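Local coordinates for protein putative amidohydrolase (Unidentified, PDB 3MKV) that probably acts as a zinc-dependent prolidase of the amidohydrolase superfamily, cleaving dipeptides that end in proline, at residues 70-73 with 77-80; 64-69 with 95-100. One frame throughout, in Å; residues are numbered along the deposited sequence.

Interaction 1: 70-73 with 77-80; sequences AIEF and RVAT
E72 OE1 is gripped by two arginines: R77 NH1 forms a salt bridge to it at 2.7 Å, and R89 from helix 83-99 forms a second. The carboxylate meets R77 at the edge of the guanidinium, near its plane, though the two flat groups are turned 38° against each other. R77 NH1 also has E72 OE2 at 2.9 Å, so this one nitrogen faces both oxygens. The other terminal nitrogen, R77 NH2, donates to a water at 2.7 Å, which in turn makes a weak bond back to E72 OE1. CG of R77 anti to the backbone N (chi1 177°) and the straight chain beyond it, as far as NE, carry NH1 to the E72 carboxylate, with the guanidinium turned at the end.

Beside the ion pair the contact turns apolar. V78 uses both branches: V78 CG2 lies 3.5 Å from E72 CG, whereas V78 CG1 meets I71 CG1 at 3.8 Å. Behind R77, its carbonyl O accepts from both N and OG1 of T80, closing the turn that follows; T80 O accepts a hydrogen bond from S149 of a second subunit. With two cationic partners, E72 would be expected to stay ionised, tying loop 70-73 to both helices while V78 packs against I71 and the aliphatic part of E72.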
loop_
_atom_site.group_PDB
_atom_site.type_symbol
_atom_site.label_atom_id
_atom_site.label_comp_id
_atom_site.label_asym_id
_atom_site.label_seq_id
_atom_site.Cartn_x
_atom_site.Cartn_y
_atom_site.Cartn_z
ATOM N N ALA A 70 -29.062 -16.291 -1.276
ATOM C CA ALA A 70 -29.171 -16.442 -2.726
ATOM C C ALA A 70 -30.534 -15.937 -3.148
ATOM O O ALA A 70 -31.410 -16.721 -3.514
ATOM C CB ALA A 70 -28.992 -17.877 -3.129
ATOM N N ILE A 71 -30.701 -14.618 -3.087
ATOM C CA ILE A 71 -31.997 -13.977 -3.290
ATOM C C ILE A 71 -32.354 -13.831 -4.765
ATOM O O ILE A 71 -33.479 -13.447 -5.098
ATOM C CB ILE A 71 -32.066 -12.585 -2.615
ATOM C CG1 ILE A 71 -31.018 -11.637 -3.208
ATOM C CG2 ILE A 71 -31.884 -12.693 -1.107
ATOM C CD1 ILE A 71 -31.216 -10.179 -2.783
ATOM N N GLU A 72 -31.397 -14.125 -5.644
ATOM C CA GLU A 72 -31.699 -14.264 -7.068
ATOM C C GLU A 72 -30.780 -15.245 -7.784
ATOM O O GLU A 72 -29.795 -15.710 -7.210
ATOM C CB GLU A 72 -31.749 -12.912 -7.799
ATOM C CG GLU A 72 -31.167 -11.718 -7.058
ATOM C CD GLU A 72 -31.136 -10.463 -7.930
ATOM O OE1 GLU A 72 -31.555 -9.376 -7.460
ATOM O OE2 GLU A 72 -30.698 -10.573 -9.099
ATOM N N PHE A 73 -31.120 -15.563 -9.034
ATOM C CA PHE A 73 -30.344 -16.495 -9.862
ATOM C C PHE A 73 -28.936 -15.997 -10.240
ATOM O O PHE A 73 -28.039 -16.801 -10.490
ATOM C CB PHE A 73 -31.118 -16.855 -11.140
ATOM C CG PHE A 73 -32.233 -17.854 -10.925
ATOM C CD1 PHE A 73 -33.543 -17.431 -10.731
ATOM C CD2 PHE A 73 -31.972 -19.223 -10.925
ATOM C CE1 PHE A 73 -34.568 -18.352 -10.535
ATOM C CE2 PHE A 73 -32.995 -20.150 -10.730
ATOM C CZ PHE A 73 -34.290 -19.710 -10.540
ATOM N N ARG A 77 -24.120 -10.815 -9.254
ATOM C CA ARG A 77 -24.841 -9.565 -9.073
ATOM C C ARG A 77 -25.307 -9.379 -7.628
ATOM O O ARG A 77 -25.333 -8.258 -7.120
ATOM C CB ARG A 77 -26.027 -9.433 -10.032
ATOM C CG ARG A 77 -26.809 -8.152 -9.766
ATOM C CD ARG A 77 -27.978 -7.947 -10.715
ATOM N NE ARG A 77 -28.656 -6.683 -10.422
ATOM C CZ ARG A 77 -29.775 -6.575 -9.709
ATOM N NH1 ARG A 77 -30.373 -7.655 -9.217
ATOM N NH2 ARG A 77 -30.306 -5.381 -9.496
ATOM N N VAL A 78 -25.668 -10.475 -6.966
ATOM C CA VAL A 78 -26.137 -10.394 -5.577
ATOM C C VAL A 78 -25.072 -9.831 -4.612
ATOM O O VAL A 78 -25.413 -9.187 -3.622
ATOM C CB VAL A 78 -26.708 -11.745 -5.073
ATOM C CG1 VAL A 78 -27.205 -11.618 -3.651
ATOM C CG2 VAL A 78 -27.850 -12.231 -5.987
ATOM N N ALA A 79 -23.792 -10.041 -4.912
ATOM C CA ALA A 79 -22.732 -9.579 -4.017
ATOM C C ALA A 79 -22.487 -8.074 -4.118
ATOM O O ALA A 79 -21.850 -7.484 -3.247
ATOM C CB ALA A 79 -21.436 -10.348 -4.258
ATOM N N THR A 80 -22.992 -7.461 -5.182
ATOM C CA THR A 80 -22.845 -6.020 -5.383
ATOM C C THR A 80 -24.041 -5.242 -4.837
ATOM O O THR A 80 -23.958 -4.039 -4.616
ATOM C CB THR A 80 -22.683 -5.685 -6.874
ATOM O OG1 THR A 80 -23.964 -5.743 -7.505
ATOM C CG2 THR A 80 -21.735 -6.681 -7.538
HETATM O O HOH W 1 -32.497 -6.202 -8.244
#

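Interaction 2: 64-69 with 95-100; sequences LHVHVV and RAMLRR. With ZN (zinc ion), chain I.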
loop_
_atom_site.group_PDB
_atom_site.type_symbol
_atom_site.label_atom_id
_atom_site.label_comp_id
_atom_site.label_asym_id
_atom_site.label_seq_id
_atom_site.Cartn_x
_atom_site.Cartn_y
_atom_site.Cartn_z
ATOM N N LEU A 64 -29.842 -29.799 4.356
ATOM C CA LEU A 64 -28.397 -29.739 4.564
ATOM C C LEU A 64 -27.682 -28.844 3.568
ATOM O O LEU A 64 -26.462 -28.686 3.633
ATOM C CB LEU A 64 -27.789 -31.142 4.511
ATOM C CG LEU A 64 -27.941 -32.050 5.729
ATOM C CD1 LEU A 64 -27.206 -33.381 5.497
ATOM C CD2 LEU A 64 -27.417 -31.348 6.980
ATOM N N HIS A 65 -28.426 -28.253 2.644
ATOM C CA HIS A 65 -27.801 -27.413 1.626
ATOM C C HIS A 65 -28.718 -26.306 1.126
ATOM O O HIS A 65 -29.403 -26.453 0.130
ATOM C CB HIS A 65 -27.293 -28.257 0.447
ATOM C CG HIS A 65 -26.285 -27.553 -0.402
ATOM N ND1 HIS A 65 -25.011 -28.039 -0.606
ATOM C CD2 HIS A 65 -26.354 -26.386 -1.085
ATOM C CE1 HIS A 65 -24.340 -27.203 -1.379
ATOM N NE2 HIS A 65 -25.133 -26.191 -1.682
ATOM N N VAL A 66 -28.720 -25.184 1.823
ATOM C CA VAL A 66 -29.454 -24.025 1.348
ATOM C C VAL A 66 -28.509 -22.840 1.250
ATOM O O VAL A 66 -27.417 -22.846 1.816
ATOM C CB VAL A 66 -30.659 -23.662 2.286
ATOM C CG1 VAL A 66 -31.613 -24.831 2.410
ATOM C CG2 VAL A 66 -30.169 -23.252 3.660
ATOM N N HIS A 67 -28.938 -21.830 0.506
ATOM C CA HIS A 67 -28.302 -20.524 0.535
ATOM C C HIS A 67 -29.359 -19.479 0.855
ATOM O O HIS A 67 -30.180 -19.121 0.021
ATOM C CB HIS A 67 -27.617 -20.228 -0.793
ATOM C CG HIS A 67 -26.551 -21.219 -1.139
ATOM N ND1 HIS A 67 -25.306 -21.205 -0.551
ATOM C CD2 HIS A 67 -26.547 -22.262 -2.003
ATOM C CE1 HIS A 67 -24.578 -22.191 -1.041
ATOM N NE2 HIS A 67 -25.310 -22.853 -1.920
ATOM N N VAL A 68 -29.351 -18.997 2.083
ATOM C CA VAL A 68 -30.381 -18.066 2.489
ATOM C C VAL A 68 -30.261 -16.729 1.763
ATOM O O VAL A 68 -31.268 -16.075 1.495
ATOM C CB VAL A 68 -30.425 -17.897 4.022
ATOM C CG1 VAL A 68 -31.072 -16.576 4.397
ATOM C CG2 VAL A 68 -31.170 -19.077 4.651
ATOM N N VAL A 69 -29.041 -16.325 1.418
ATOM C CA VAL A 69 -28.879 -15.022 0.778
ATOM C C VAL A 69 -28.798 -15.107 -0.728
ATOM O O VAL A 69 -28.500 -14.115 -1.383
ATOM C CB VAL A 69 -27.672 -14.205 1.322
ATOM C CG1 VAL A 69 -27.631 -14.286 2.841
ATOM C CG2 VAL A 69 -26.362 -14.664 0.691
ATOM N N ARG A 95 -38.368 -17.442 6.398
ATOM C CA ARG A 95 -39.693 -17.653 6.962
ATOM C C ARG A 95 -40.436 -18.766 6.213
ATOM O O ARG A 95 -41.157 -19.576 6.805
ATOM C CB ARG A 95 -40.486 -16.354 6.862
ATOM C CG ARG A 95 -41.337 -16.050 8.068
ATOM C CD ARG A 95 -41.489 -14.543 8.260
ATOM N NE ARG A 95 -42.152 -14.237 9.524
ATOM C CZ ARG A 95 -43.440 -14.462 9.752
ATOM N NH1 ARG A 95 -44.196 -14.992 8.796
ATOM N NH2 ARG A 95 -43.971 -14.160 10.929
ATOM N N ALA A 96 -40.249 -18.807 4.900
ATOM C CA ALA A 96 -40.944 -19.784 4.083
ATOM C C ALA A 96 -40.385 -21.190 4.274
ATOM O O ALA A 96 -41.116 -22.172 4.094
ATOM C CB ALA A 96 -40.910 -19.377 2.628
ATOM N N MET A 97 -39.103 -21.289 4.645
ATOM C CA MET A 97 -38.463 -22.594 4.852
ATOM C C MET A 97 -39.117 -23.241 6.045
ATOM O O MET A 97 -39.491 -24.416 6.004
ATOM C CB MET A 97 -36.946 -22.477 5.093
ATOM C CG MET A 97 -36.120 -21.964 3.901
ATOM S SD MET A 97 -34.344 -21.851 4.255
ATOM C CE MET A 97 -33.682 -21.634 2.634
ATOM N N LEU A 98 -39.262 -22.451 7.108
ATOM C CA LEU A 98 -39.878 -22.900 8.346
ATOM C C LEU A 98 -41.327 -23.341 8.122
ATOM O O LEU A 98 -41.764 -24.358 8.665
ATOM C CB LEU A 98 -39.807 -21.785 9.386
ATOM C CG LEU A 98 -40.146 -22.171 10.824
ATOM C CD1 LEU A 98 -39.369 -23.414 11.288
ATOM C CD2 LEU A 98 -39.879 -20.974 11.753
ATOM N N ARG A 99 -42.055 -22.582 7.306
ATOM C CA ARG A 99 -43.446 -22.894 6.970
ATOM C C ARG A 99 -43.577 -24.231 6.255
ATOM O O ARG A 99 -44.579 -24.913 6.410
ATOM C CB ARG A 99 -44.066 -21.780 6.115
ATOM C CG ARG A 99 -45.583 -21.912 5.931
ATOM C CD ARG A 99 -46.282 -22.006 7.284
ATOM N NE ARG A 99 -47.652 -22.510 7.196
ATOM C CZ ARG A 99 -47.999 -23.785 7.383
ATOM N NH1 ARG A 99 -47.070 -24.694 7.668
ATOM N NH2 ARG A 99 -49.273 -24.152 7.287
ATOM N N ARG A 100 -42.567 -24.588 5.460
ATOM C CA ARG A 100 -42.510 -25.884 4.772
ATOM C C ARG A 100 -42.063 -27.015 5.712
ATOM O O ARG A 100 -41.845 -28.151 5.280
ATOM C CB ARG A 100 -41.565 -25.809 3.564
ATOM C CG ARG A 100 -41.997 -24.816 2.486
ATOM C CD ARG A 100 -41.204 -24.977 1.176
ATOM N NE ARG A 100 -39.918 -24.282 1.192
ATOM C CZ ARG A 100 -39.744 -23.009 0.840
ATOM N NH1 ARG A 100 -40.776 -22.280 0.443
ATOM N NH2 ARG A 100 -38.536 -22.463 0.887
HETATM ZN ZN ZN I . -24.943 -24.608 -2.971
#
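M97 CE meets V66 and V68 in a purely apolar contact. The methyl group approaches V66 tip to tip, 3.7 Å from V66 CB, with both V66 methyl groups close by. The M97 side chain runs obliquely past V68, with M97 CE 4.1 Å from V68 CG2. An extended chain beyond CG (chi2 -180°, chi3 167°) carries the methionine end from helix 83-99 across to strand 65-66. V68 is walled further by A90 and M94 of the same helix, and M97 also touches Q332.

H65 and H67, the neighbours of V66 in sequence, turn to the other side of the chain and bind one zinc ion through their NE2 atoms, at 2.0 Å for H65 and 2.1 Å for H67. The two NE2 atoms subtend about 109° at the metal; D326 and the carboxylated K193 complete the site, and K193 also serves the second zinc.

Each imidazole is set by a bond at its far nitrogen: H65 ND1 to E253, H67 ND1 to the carbonyl of G109. The backbone between them is held by V66 pairing with R106 and A108, while V68 N bonds to D107. This is the His-X-His motif at the end of the first barrel strand in the amidohydrolase fold. Metal ligands on one side and apolar packing on the other imply a division of roles: the contact made by M97 is wholly apolar, and the ligands of this zinc all lie outside helix 83-99.

In the fold
The two contacts lie 16 Å apart, centre to centre, within the amidohydrolase TIM barrel. Interaction 1 is nested inside the chain loop that interaction 2 closes: strand 65-66 leads through loop 70-73 to helix 75-78 and then to helix 83-99. They meet directly where V78 CG1 packs 3.6 Å from V69 O; helix 83-99 supplies one side of interaction 2 and touches interaction 1 through I71, which packs on R89 and I93. Interaction 2 is buried, its centre about 8 Å from the centre of the chain; that of interaction 1, partly buried, lies about 19 Å from it. The strand-to-helix crossover is thus packed inside through V66 and V68, next to the zinc-binding histidines, and outside near the subunit interface.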